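Local coordinates for protein hybrid kinase (Caulobacter vibrioides, PDB 6QRL) that probably acts as a hybrid histidine kinase in a phosphorelay, this piece being the pseudo-receiver domain that binds the second messenger cyclic di-GMP, at residues A2-R7 against A108-A113; V9-P14 against A33-D38; I54-S59 against V75-E80; L65-G70 against A91-Y96. All coordinates share one frame; numbering follows the deposited sequence.

Interaction 1. Residues A2-R7 against A108-A113; sequences APLEGR and AQVLQA. With C2E (9,9'-[(2R,3R,3aS,5S,7aR,9R,10R,10aS,12S,14aR)-3,5,10,12-tetrahydroxy-5,12-dioxidooctahydro-2H,7H-difuro[3,2-d:3',2'-j][1,3,7,9,2,8]tetraoxadiphosphacyclododecine-2,9-diyl]bis(2-amino-1,9-dihydro-6H-purin-6-one)), chain C.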
# COMPACT_ATOMS: atom_id res chain seq x y z
N ALA A 2 17.33 8.06 -7.44
CA ALA A 2 16.33 6.99 -7.74
C ALA A 2 16.30 5.99 -6.59
O ALA A 2 16.75 4.84 -6.73
CB ALA A 2 16.64 6.30 -9.06
N PRO A 3 15.79 6.40 -5.41
CA PRO A 3 15.85 5.53 -4.23
C PRO A 3 14.97 4.27 -4.34
O PRO A 3 15.17 3.38 -3.57
CB PRO A 3 15.37 6.46 -3.10
CG PRO A 3 14.46 7.48 -3.80
CD PRO A 3 15.14 7.69 -5.13
N LEU A 4 14.02 4.23 -5.28
CA LEU A 4 13.15 3.04 -5.49
C LEU A 4 13.59 2.25 -6.74
O LEU A 4 12.77 1.40 -7.21
CB LEU A 4 11.69 3.48 -5.64
CG LEU A 4 11.02 4.06 -4.40
CD1 LEU A 4 9.52 4.25 -4.65
CD2 LEU A 4 11.27 3.20 -3.17
N GLU A 5 14.79 2.48 -7.28
CA GLU A 5 15.27 1.69 -8.45
C GLU A 5 15.11 0.19 -8.15
O GLU A 5 15.60 -0.27 -7.13
CB GLU A 5 16.71 2.08 -8.83
CG GLU A 5 17.30 1.28 -9.99
CD GLU A 5 16.61 1.32 -11.35
OE1 GLU A 5 15.63 2.10 -11.53
OE2 GLU A 5 17.06 0.56 -12.26
N GLY A 6 14.40 -0.53 -9.02
CA GLY A 6 14.26 -2.00 -8.96
C GLY A 6 13.21 -2.43 -7.95
O GLY A 6 13.24 -3.62 -7.57
N ARG A 7 12.37 -1.50 -7.46
CA ARG A 7 11.30 -1.84 -6.50
C ARG A 7 9.94 -1.78 -7.19
O ARG A 7 9.71 -0.86 -8.00
CB ARG A 7 11.41 -0.96 -5.26
CG ARG A 7 12.57 -1.39 -4.36
CD ARG A 7 13.39 -0.24 -3.81
NE ARG A 7 14.64 -0.64 -3.14
CZ ARG A 7 14.73 -1.39 -2.03
NH1 ARG A 7 13.64 -1.87 -1.43
NH2 ARG A 7 15.91 -1.68 -1.51
N ALA A 108 10.22 6.35 2.02
CA ALA A 108 10.60 5.81 3.35
C ALA A 108 9.67 4.65 3.71
O ALA A 108 10.19 3.62 4.11
CB ALA A 108 10.58 6.91 4.39
N GLN A 109 8.34 4.76 3.54
CA GLN A 109 7.43 3.67 4.00
C GLN A 109 7.53 2.44 3.08
O GLN A 109 7.37 1.32 3.57
CB GLN A 109 5.99 4.16 4.13
CG GLN A 109 5.80 5.13 5.29
CD GLN A 109 6.21 4.55 6.62
OE1 GLN A 109 5.83 3.43 6.96
NE2 GLN A 109 6.99 5.32 7.38
N VAL A 110 7.83 2.62 1.80
CA VAL A 110 8.05 1.49 0.86
C VAL A 110 9.38 0.80 1.21
O VAL A 110 9.38 -0.45 1.29
CB VAL A 110 8.01 1.98 -0.60
CG1 VAL A 110 8.45 0.88 -1.54
CG2 VAL A 110 6.61 2.49 -0.95
N LEU A 111 10.45 1.56 1.44
CA LEU A 111 11.78 0.97 1.77
C LEU A 111 11.73 0.19 3.09
O LEU A 111 12.42 -0.84 3.16
CB LEU A 111 12.87 2.05 1.85
CG LEU A 111 13.22 2.70 0.52
CD1 LEU A 111 14.48 3.57 0.65
CD2 LEU A 111 13.41 1.67 -0.59
N GLN A 112 10.93 0.62 4.07
CA GLN A 112 10.92 0.05 5.44
C GLN A 112 9.79 -0.95 5.62
O GLN A 112 9.64 -1.44 6.74
CB GLN A 112 10.75 1.16 6.48
CG GLN A 112 11.86 2.20 6.47
CD GLN A 112 11.51 3.44 7.27
OE1 GLN A 112 10.51 3.48 8.00
NE2 GLN A 112 12.33 4.47 7.14
N ALA A 113 8.95 -1.19 4.60
CA ALA A 113 7.68 -1.94 4.71
C ALA A 113 7.94 -3.37 5.21
O ALA A 113 8.87 -4.04 4.67
CB ALA A 113 6.98 -1.98 3.39
P1 C2E C . 3.15 12.28 11.84
O2P C2E C . 2.26 11.58 10.83
O1P C2E C . 2.74 12.34 13.28
O5' C2E C . 4.53 11.47 11.82
C5' C2E C . 5.48 11.73 12.85
C4' C2E C . 6.66 10.83 12.60
O4' C2E C . 6.28 9.46 12.83
C3' C2E C . 7.18 10.84 11.17
O3' C2E C . 8.03 12.00 11.07
C2' C2E C . 7.87 9.46 11.06
O2' C2E C . 9.27 9.57 11.21
C1' C2E C . 7.23 8.64 12.19
N9 C2E C . 6.51 7.44 11.77
C8 C2E C . 6.41 6.28 12.50
N7 C2E C . 5.63 5.39 11.94
C5 C2E C . 5.17 6.00 10.78
C6 C2E C . 4.30 5.51 9.78
O6 C2E C . 3.71 4.43 9.73
N1 C2E C . 4.09 6.46 8.78
C2 C2E C . 4.65 7.71 8.73
N2 C2E C . 4.31 8.48 7.68
N3 C2E C . 5.47 8.18 9.68
C4 C2E C . 5.69 7.27 10.67
P11 C2E C . 8.04 12.74 9.64
O21 C2E C . 8.12 11.64 8.62
O11 C2E C . 9.10 13.80 9.68
O5A C2E C . 6.62 13.49 9.56
C5A C2E C . 6.37 14.71 10.31
C4A C2E C . 4.96 15.17 10.04
O4A C2E C . 4.88 15.70 8.69
C3A C2E C . 3.88 14.09 10.07
O3A C2E C . 3.52 13.81 11.43
C2A C2E C . 2.78 14.74 9.23
O2A C2E C . 1.99 15.74 9.83
C1A C2E C . 3.60 15.43 8.14
N91 C2E C . 3.76 14.57 6.98
C81 C2E C . 4.71 13.59 6.86
N71 C2E C . 4.61 12.90 5.75
C51 C2E C . 3.50 13.46 5.12
C61 C2E C . 2.92 13.12 3.87
O61 C2E C . 3.24 12.19 3.12
N11 C2E C . 1.83 13.95 3.59
C21 C2E C . 1.37 14.97 4.39
N21 C2E C . 0.32 15.66 3.91
N31 C2E C . 1.90 15.27 5.58
C41 C2E C . 2.97 14.49 5.87
O HOH W 1 10.82 -1.65 -1.36

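Interaction 2. Residues V9-P14 against A33-D38; sequences VAIASP and AYAAVD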
# COMPACT_ATOMS: atom_id res chain seq x y z
N VAL A 9 5.82 -1.41 -6.67
CA VAL A 9 4.84 -0.80 -5.72
C VAL A 9 3.48 -0.77 -6.41
O VAL A 9 3.39 -0.13 -7.50
CB VAL A 9 5.26 0.62 -5.30
CG1 VAL A 9 4.34 1.13 -4.20
CG2 VAL A 9 6.73 0.72 -4.90
N ALA A 10 2.48 -1.40 -5.82
CA ALA A 10 1.05 -1.34 -6.24
C ALA A 10 0.34 -0.18 -5.53
O ALA A 10 0.69 0.12 -4.35
CB ALA A 10 0.37 -2.65 -5.95
N ILE A 11 -0.62 0.45 -6.20
CA ILE A 11 -1.55 1.44 -5.59
C ILE A 11 -2.97 0.93 -5.84
O ILE A 11 -3.36 0.84 -6.99
CB ILE A 11 -1.32 2.89 -6.08
CG1 ILE A 11 -2.40 3.84 -5.57
CG2 ILE A 11 -1.16 2.99 -7.60
CD1 ILE A 11 -2.35 4.02 -4.06
N ALA A 12 -3.63 0.46 -4.78
CA ALA A 12 -5.06 0.07 -4.77
C ALA A 12 -5.89 1.26 -4.30
O ALA A 12 -5.81 1.65 -3.12
CB ALA A 12 -5.25 -1.12 -3.89
N SER A 13 -6.64 1.88 -5.19
CA SER A 13 -7.51 3.03 -4.86
C SER A 13 -8.67 3.07 -5.83
O SER A 13 -8.47 2.91 -7.04
CB SER A 13 -6.76 4.34 -4.89
OG SER A 13 -7.66 5.42 -4.72
N PRO A 14 -9.89 3.39 -5.34
CA PRO A 14 -11.04 3.57 -6.23
C PRO A 14 -11.00 4.95 -6.90
O PRO A 14 -11.82 5.20 -7.71
CB PRO A 14 -12.24 3.49 -5.28
CG PRO A 14 -11.68 4.01 -3.94
CD PRO A 14 -10.23 3.57 -3.92
N ALA A 33 5.33 1.09 -10.98
CA ALA A 33 3.98 1.32 -10.42
C ALA A 33 2.98 0.34 -11.02
O ALA A 33 3.03 0.15 -12.23
CB ALA A 33 3.53 2.76 -10.64
N TYR A 34 2.12 -0.25 -10.19
CA TYR A 34 1.04 -1.20 -10.57
C TYR A 34 -0.29 -0.65 -10.03
O TYR A 34 -0.56 -0.82 -8.84
CB TYR A 34 1.36 -2.64 -10.12
CG TYR A 34 2.61 -3.15 -10.78
CD1 TYR A 34 3.83 -2.87 -10.22
CD2 TYR A 34 2.58 -3.81 -12.01
CE1 TYR A 34 5.01 -3.26 -10.83
CE2 TYR A 34 3.76 -4.21 -12.64
CZ TYR A 34 4.98 -3.94 -12.04
OH TYR A 34 6.17 -4.25 -12.62
N ALA A 35 -1.06 0.06 -10.86
CA ALA A 35 -2.31 0.74 -10.45
C ALA A 35 -3.46 -0.27 -10.44
O ALA A 35 -3.56 -1.04 -11.39
CB ALA A 35 -2.62 1.88 -11.39
N ALA A 36 -4.28 -0.29 -9.40
CA ALA A 36 -5.44 -1.20 -9.31
C ALA A 36 -6.62 -0.51 -8.61
O ALA A 36 -6.39 0.41 -7.79
CB ALA A 36 -5.01 -2.43 -8.57
N VAL A 37 -7.85 -0.97 -8.86
CA VAL A 37 -9.04 -0.31 -8.23
C VAL A 37 -9.30 -0.83 -6.82
O VAL A 37 -10.05 -0.18 -6.11
CB VAL A 37 -10.33 -0.46 -9.06
CG1 VAL A 37 -10.25 0.32 -10.34
CG2 VAL A 37 -10.73 -1.92 -9.27
N ASP A 38 -8.74 -1.98 -6.42
CA ASP A 38 -9.04 -2.56 -5.07
C ASP A 38 -7.96 -3.58 -4.69
O ASP A 38 -7.06 -3.83 -5.51
CB ASP A 38 -10.46 -3.14 -4.99
CG ASP A 38 -10.76 -4.27 -5.94
OD1 ASP A 38 -9.83 -4.95 -6.41
OD2 ASP A 38 -11.95 -4.50 -6.18

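Interaction 3. Residues I54-S59 against V75-E80; sequences IDAALS and VLLTPE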
# COMPACT_ATOMS: atom_id res chain seq x y z
N ILE A 54 -2.47 0.89 -0.06
CA ILE A 54 -3.93 0.61 -0.01
C ILE A 54 -4.62 1.85 0.55
O ILE A 54 -4.40 2.15 1.72
CB ILE A 54 -4.22 -0.65 0.81
CG1 ILE A 54 -3.52 -1.86 0.19
CG2 ILE A 54 -5.72 -0.89 0.93
CD1 ILE A 54 -3.68 -3.15 1.00
N ASP A 55 -5.45 2.49 -0.27
CA ASP A 55 -6.28 3.67 0.07
C ASP A 55 -7.33 3.27 1.12
O ASP A 55 -8.10 2.37 0.85
CB ASP A 55 -6.91 4.24 -1.20
CG ASP A 55 -7.46 5.65 -1.06
OD1 ASP A 55 -7.66 6.09 0.10
OD2 ASP A 55 -7.73 6.31 -2.13
N ALA A 56 -7.35 3.94 2.28
CA ALA A 56 -8.39 3.72 3.32
C ALA A 56 -9.80 4.02 2.77
O ALA A 56 -10.78 3.60 3.41
CB ALA A 56 -8.14 4.55 4.56
N ALA A 57 -9.93 4.71 1.65
CA ALA A 57 -11.22 4.81 0.94
C ALA A 57 -11.82 3.41 0.66
O ALA A 57 -13.03 3.34 0.48
CB ALA A 57 -11.04 5.59 -0.34
N LEU A 58 -11.01 2.34 0.63
CA LEU A 58 -11.51 0.96 0.41
C LEU A 58 -12.06 0.31 1.68
O LEU A 58 -12.57 -0.79 1.54
CB LEU A 58 -10.38 0.08 -0.14
CG LEU A 58 -9.92 0.47 -1.54
CD1 LEU A 58 -8.60 -0.20 -1.88
CD2 LEU A 58 -10.99 0.13 -2.55
N SER A 59 -11.94 0.94 2.84
CA SER A 59 -12.47 0.42 4.13
C SER A 59 -13.98 0.18 3.99
O SER A 59 -14.61 0.87 3.18
CB SER A 59 -12.21 1.40 5.25
OG SER A 59 -10.81 1.71 5.34
N VAL A 75 -1.13 1.83 4.49
CA VAL A 75 -2.49 2.39 4.29
C VAL A 75 -2.38 3.90 4.03
O VAL A 75 -1.61 4.57 4.75
CB VAL A 75 -3.40 2.05 5.49
CG1 VAL A 75 -2.82 2.55 6.80
CG2 VAL A 75 -4.81 2.58 5.31
N LEU A 76 -3.19 4.42 3.10
CA LEU A 76 -3.31 5.89 2.83
C LEU A 76 -4.49 6.46 3.63
O LEU A 76 -5.63 6.01 3.40
CB LEU A 76 -3.55 6.11 1.33
CG LEU A 76 -2.34 6.08 0.40
CD1 LEU A 76 -1.27 5.11 0.84
CD2 LEU A 76 -2.74 5.86 -1.06
N LEU A 77 -4.24 7.46 4.46
CA LEU A 77 -5.20 8.04 5.43
C LEU A 77 -5.34 9.54 5.20
O LEU A 77 -4.33 10.17 4.82
CB LEU A 77 -4.70 7.79 6.86
CG LEU A 77 -4.59 6.33 7.29
CD1 LEU A 77 -3.95 6.21 8.67
CD2 LEU A 77 -5.95 5.68 7.33
N THR A 78 -6.51 10.11 5.48
CA THR A 78 -6.63 11.57 5.69
C THR A 78 -6.09 11.88 7.08
O THR A 78 -6.04 11.00 7.94
CB THR A 78 -8.08 12.04 5.53
OG1 THR A 78 -8.84 11.52 6.62
CG2 THR A 78 -8.67 11.62 4.19
N PRO A 79 -5.70 13.14 7.36
CA PRO A 79 -5.31 13.54 8.72
C PRO A 79 -6.40 13.26 9.76
O PRO A 79 -6.05 12.91 10.88
CB PRO A 79 -5.03 15.05 8.60
CG PRO A 79 -4.75 15.28 7.13
CD PRO A 79 -5.58 14.25 6.39
N GLU A 80 -7.67 13.33 9.37
CA GLU A 80 -8.82 13.07 10.28
C GLU A 80 -8.90 11.58 10.64
O GLU A 80 -9.62 11.25 11.58
CB GLU A 80 -10.16 13.51 9.67
CG GLU A 80 -10.21 14.97 9.21
CD GLU A 80 -9.56 15.23 7.85
OE1 GLU A 80 -8.40 15.73 7.83
OE2 GLU A 80 -10.20 14.93 6.79

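Interaction 4. Residues L65-G70 against A91-Y96; sequences LKPPAG and AGFSGY. With C2E (9,9'-[(2R,3R,3aS,5S,7aR,9R,10R,10aS,12S,14aR)-3,5,10,12-tetrahydroxy-5,12-dioxidooctahydro-2H,7H-difuro[3,2-d:3',2'-j][1,3,7,9,2,8]tetraoxadiphosphacyclododecine-2,9-diyl]bis(2-amino-1,9-dihydro-6H-purin-6-one)), chain C.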
# COMPACT_ATOMS: atom_id res chain seq x y z
N LEU A 65 -10.51 -2.86 7.30
CA LEU A 65 -9.59 -2.86 6.15
C LEU A 65 -8.54 -3.92 6.46
O LEU A 65 -7.76 -3.70 7.43
CB LEU A 65 -8.97 -1.46 6.03
CG LEU A 65 -8.70 -0.89 4.63
CD1 LEU A 65 -7.34 -0.23 4.56
CD2 LEU A 65 -8.92 -1.85 3.48
N LYS A 66 -8.53 -5.01 5.71
CA LYS A 66 -7.62 -6.16 5.96
C LYS A 66 -6.47 -6.07 4.96
O LYS A 66 -6.66 -6.22 3.76
CB LYS A 66 -8.32 -7.51 5.80
CG LYS A 66 -9.77 -7.56 6.22
CD LYS A 66 -9.98 -7.48 7.73
CE LYS A 66 -11.44 -7.32 8.12
NZ LYS A 66 -11.60 -6.63 9.42
N PRO A 67 -5.22 -5.91 5.43
CA PRO A 67 -4.07 -6.01 4.55
C PRO A 67 -3.90 -7.49 4.20
O PRO A 67 -4.09 -8.36 5.05
CB PRO A 67 -2.97 -5.43 5.45
CG PRO A 67 -3.34 -5.91 6.82
CD PRO A 67 -4.85 -5.79 6.85
N PRO A 68 -3.58 -7.85 2.95
CA PRO A 68 -3.39 -9.27 2.60
C PRO A 68 -2.29 -9.96 3.43
O PRO A 68 -1.19 -9.41 3.61
CB PRO A 68 -2.96 -9.23 1.13
CG PRO A 68 -3.35 -7.86 0.63
CD PRO A 68 -3.38 -6.93 1.82
N ALA A 69 -2.60 -11.16 3.90
CA ALA A 69 -1.68 -12.00 4.70
C ALA A 69 -0.40 -12.25 3.88
O ALA A 69 -0.47 -12.48 2.66
CB ALA A 69 -2.36 -13.29 5.11
N GLY A 70 0.76 -12.16 4.55
CA GLY A 70 2.07 -12.47 3.97
C GLY A 70 2.55 -11.40 3.00
O GLY A 70 3.59 -11.62 2.36
N ALA A 91 -4.29 -4.94 12.53
CA ALA A 91 -4.73 -5.70 11.34
C ALA A 91 -3.52 -6.19 10.52
O ALA A 91 -3.68 -7.10 9.74
CB ALA A 91 -5.68 -4.86 10.53
N GLY A 92 -2.33 -5.60 10.67
CA GLY A 92 -1.11 -6.07 10.00
C GLY A 92 -0.48 -5.05 9.04
O GLY A 92 0.47 -5.40 8.33
N PHE A 93 -0.99 -3.83 8.93
CA PHE A 93 -0.36 -2.78 8.10
C PHE A 93 1.03 -2.42 8.66
O PHE A 93 1.21 -2.29 9.86
CB PHE A 93 -1.25 -1.56 8.01
CG PHE A 93 -2.32 -1.70 6.96
CD1 PHE A 93 -2.03 -1.49 5.62
CD2 PHE A 93 -3.62 -1.98 7.32
CE1 PHE A 93 -3.02 -1.60 4.65
CE2 PHE A 93 -4.61 -2.08 6.36
CZ PHE A 93 -4.31 -1.90 5.03
N SER A 94 1.99 -2.24 7.77
CA SER A 94 3.39 -1.90 8.11
C SER A 94 3.45 -0.46 8.64
O SER A 94 4.22 -0.18 9.55
CB SER A 94 4.25 -2.04 6.88
OG SER A 94 5.57 -1.57 7.10
N GLY A 95 2.66 0.42 8.06
CA GLY A 95 2.70 1.87 8.32
C GLY A 95 1.59 2.57 7.55
O GLY A 95 0.72 1.90 6.94
N TYR A 96 1.59 3.88 7.63
CA TYR A 96 0.57 4.75 7.01
C TYR A 96 1.30 5.89 6.28
O TYR A 96 2.48 6.18 6.57
CB TYR A 96 -0.38 5.30 8.07
CG TYR A 96 0.25 6.28 9.03
CD1 TYR A 96 0.79 5.86 10.23
CD2 TYR A 96 0.32 7.63 8.70
CE1 TYR A 96 1.41 6.76 11.09
CE2 TYR A 96 0.91 8.54 9.55
CZ TYR A 96 1.44 8.11 10.76
OH TYR A 96 2.03 9.02 11.58
P1 C2E C . 3.15 12.28 11.84
O2P C2E C . 2.26 11.58 10.83
O1P C2E C . 2.74 12.34 13.28
O5' C2E C . 4.53 11.47 11.82
C5' C2E C . 5.48 11.73 12.85
C4' C2E C . 6.66 10.83 12.60
O4' C2E C . 6.28 9.46 12.83
C3' C2E C . 7.18 10.84 11.17
O3' C2E C . 8.03 12.00 11.07
C2' C2E C . 7.87 9.46 11.06
O2' C2E C . 9.27 9.57 11.21
C1' C2E C . 7.23 8.64 12.19
N9 C2E C . 6.51 7.44 11.77
C8 C2E C . 6.41 6.28 12.50
N7 C2E C . 5.63 5.39 11.94
C5 C2E C . 5.17 6.00 10.78
C6 C2E C . 4.30 5.51 9.78
O6 C2E C . 3.71 4.43 9.73
N1 C2E C . 4.09 6.46 8.78
C2 C2E C . 4.65 7.71 8.73
N2 C2E C . 4.31 8.48 7.68
N3 C2E C . 5.47 8.18 9.68
C4 C2E C . 5.69 7.27 10.67
P11 C2E C . 8.04 12.74 9.64
O21 C2E C . 8.12 11.64 8.62
O11 C2E C . 9.10 13.80 9.68
O5A C2E C . 6.62 13.49 9.56
C5A C2E C . 6.37 14.71 10.31
C4A C2E C . 4.96 15.17 10.04
O4A C2E C . 4.88 15.70 8.69
C3A C2E C . 3.88 14.09 10.07
O3A C2E C . 3.52 13.81 11.43
C2A C2E C . 2.78 14.74 9.23
O2A C2E C . 1.99 15.74 9.83
C1A C2E C . 3.60 15.43 8.14
N91 C2E C . 3.76 14.57 6.98
C81 C2E C . 4.71 13.59 6.86
N71 C2E C . 4.61 12.90 5.75
C51 C2E C . 3.50 13.46 5.12
C61 C2E C . 2.92 13.12 3.87
O61 C2E C . 3.24 12.19 3.12
N11 C2E C . 1.83 13.95 3.59
C21 C2E C . 1.37 14.97 4.39
N21 C2E C . 0.32 15.66 3.91
N31 C2E C . 1.90 15.27 5.58
C41 C2E C . 2.97 14.49 5.87

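Interaction 1. Residues A2-R7 against A108-A113
Leu111 reaches from the last turn of helix 103-111 to the loop that leads into strand 8-12. Its CD2 methyl does the touching. Leu111 CD2 meets Leu4 CD2 at 3.7 Å, methyl to methyl, with the two side chains crossing at a slant. The same Leu111 CD2 lies over one face of the Arg7 guanidinium, 3.4 Å above the plane and displaced toward the rim. The side chains of Arg7 and Leu111 cross at about a right angle. No direct hydrogen bond joins the two segments. Instead a water lies at the edge of the guanidinium, in its plane. It accepts from Arg7 NH1 at 2.8 Å and donates to Val110 O at 3.2 Å, bridging the arginine to a carbonyl near the helix end.

Helix 103-111 is the C-terminal helix of a receiver-like fold, packed against the parallel sheet. Here it also meets the chain before the first strand. That chain is compact, with a type I turn from Ala2 to Glu5 overlapping a type II turn from Leu4 to Arg7.

Leu4 is buried. Leu4 CD2 also touches CG1 of Val110, 4.0 Å away, and the side chains cross at about a right angle. CG1 of Val110 stands anti to its backbone N (chi1 171°), which points it at Leu4. Val110 packs as well on Val51 and Leu53 of strand 51-55. Leu4 also packs on Leu106, one turn before Val110. Gln109 faces elsewhere, with its amide NE2 3.4 Å from N1 of a cyclic di-GMP guanine.

Interaction 2. Residues V9-P14 against A33-D38
Ala33 and Tyr34 open the contact by sharing one carbonyl of the neighbouring strand. The CA-H of Ala33 points at Val9 O, with CA 3.3 Å away, and Tyr34 N donates a hydrogen bond to the same Val9 O at 3.0 Å. Tyr34 CG is anti to its carbonyl carbon (chi1 -62°), which brings the ring edge near Val9 O. The Tyr34 CB packs against Ala10. Tyr34 O accepts from Ile11 N at 2.9 Å, the donor standing well off the carbonyl plane. This is parallel pairing, in which one residue bonds to the partners before and after the one it faces. The strand axes differ by only 19°.

The side chain of Ala35 is on the other face of the sheet, its CB 4.2 Å from CG2 of Ile11. Ala36 repeats the pattern of Tyr34. Ala36 N donates to Ile11 O at 2.8 Å, close to the C=O direction, and Ala36 O accepts from Ser13 N at 3.0 Å. Val37 ends the regular pairing, its CA 3.5 Å from Ser13 O. Asp38 O sits 3.6 Å from CB of Ala12. Asp38 is also an N-cap, with OD1 accepting from Ser41 N at the start of helix 39-45.

These strands belong to a beta-alpha-beta crossover joined by helix 16-28, which covers Val9 and Ala33 with Ile26 and Ala23. On the opposite face, Ala12 and Ala36 meet Ala42 of helix 39-45. Strand 8-12 pairs on its far side with strand 51-55, whereas strand 32-36 is at the edge of the sheet within this chain.

Interaction 3. Residues I54-S59 against V75-E80
This is a buried parallel strand pairing at the C-terminal ends of strands 51-55 and 73-77, and it includes the predicted phosphoacceptor, Asp55. Leu76 N donates to Ile54 O at 2.9 Å, coming from above the carbonyl plane. Leu76 O then accepts from Ala56 N, also at 2.9 Å but in the carbonyl plane. Leu76 thus bonds to the residues on both sides of its partner Asp55.

Past the pairing, Ala56 CB touches both CG2 of Val75, 3.9 Å away, and CD2 of Leu77 at 3.7 Å. Val75 CG1 sits between the backbone N and the carbonyl carbon (chi1 57°), which leaves CG2 anti to the N and directed at Ala56.

In a receiver fold this strand end carries the phosphoacceptor aspartate. Asp55 is not phosphorylated in this structure. Asp55 OD1 accepts from Ala57 N at 3.1 Å, met from above the carboxylate plane, in an Asx turn. OD1 also forms a salt bridge with Lys99, and OD2 is hydrogen-bonded to Ser13 OG. A short 3-10 turn follows, where Ala56 O is gripped twice, by Ser59 N at 3.0 Å and by Ser59 OG at 2.7 Å on a lone pair.

Interaction 4. Residues L65-G70 against A91-Y96
Tyr96 O is gripped twice by one guanine of cyclic di-GMP, by N1 at 2.7 Å and by N2 at 3.1 Å. Tyr96 N donates to O6 of the same base, so the backbone reads the guanine edge. The Tyr96 CG sits between the backbone N and the carbonyl carbon (chi1 69°). This folds the ring over the base, whose N1 lies 3.5 Å above the plane of the Tyr96 ring, over its centre. The hydroxyl OH of Tyr96 donates to phosphate O2P at 2.7 Å.

At the other end of segment 91-96, contact with 65-70 is apolar. The Pro67 CB sits over the middle of the Phe93 ring, 3.7 Å from its centroid and 6° off the normal, a CH-pi contact. Leu65 CD1 meets CZ of Phe93 at 3.5 Å, and the two side chains cross at about a right angle.

In this receiver-like fold, the contact joins the loop before strand 73-77 to the link between helix 85-91 and strand 95-98. The helix ends in a Schellman motif at Gly92, whose positive phi turns the chain toward the strand. The Pro67 ring packs here too, with CG 3.2 Å from Ala91 O. Phe93 also rests on Ile54, Val75 and Leu88.

Overall arrangement
From the N terminus, residues 2-7 open the widest loop, closed only when interaction 1 brings them against 108-113. The other three contacts nest inside it. Interaction 2 closes first, across the edge of the sheet, and interaction 3 opens afterwards, so these two are in series. Strands 8-12 and 51-55 pair to join them. Interactions 3 and 4 cross, their segments alternating along the chain; Val75 and Gly95 link them through neighbouring strands. Interaction 4 is the last to close inside interaction 1, and ties the loop before strand 73-77 to the link into strand 95-98. Val9 packs on Val110, tying interaction 2 to the C-terminal helix. Interactions 1 and 4 meet at Gln109 and Tyr96, where both touch cyclic di-GMP.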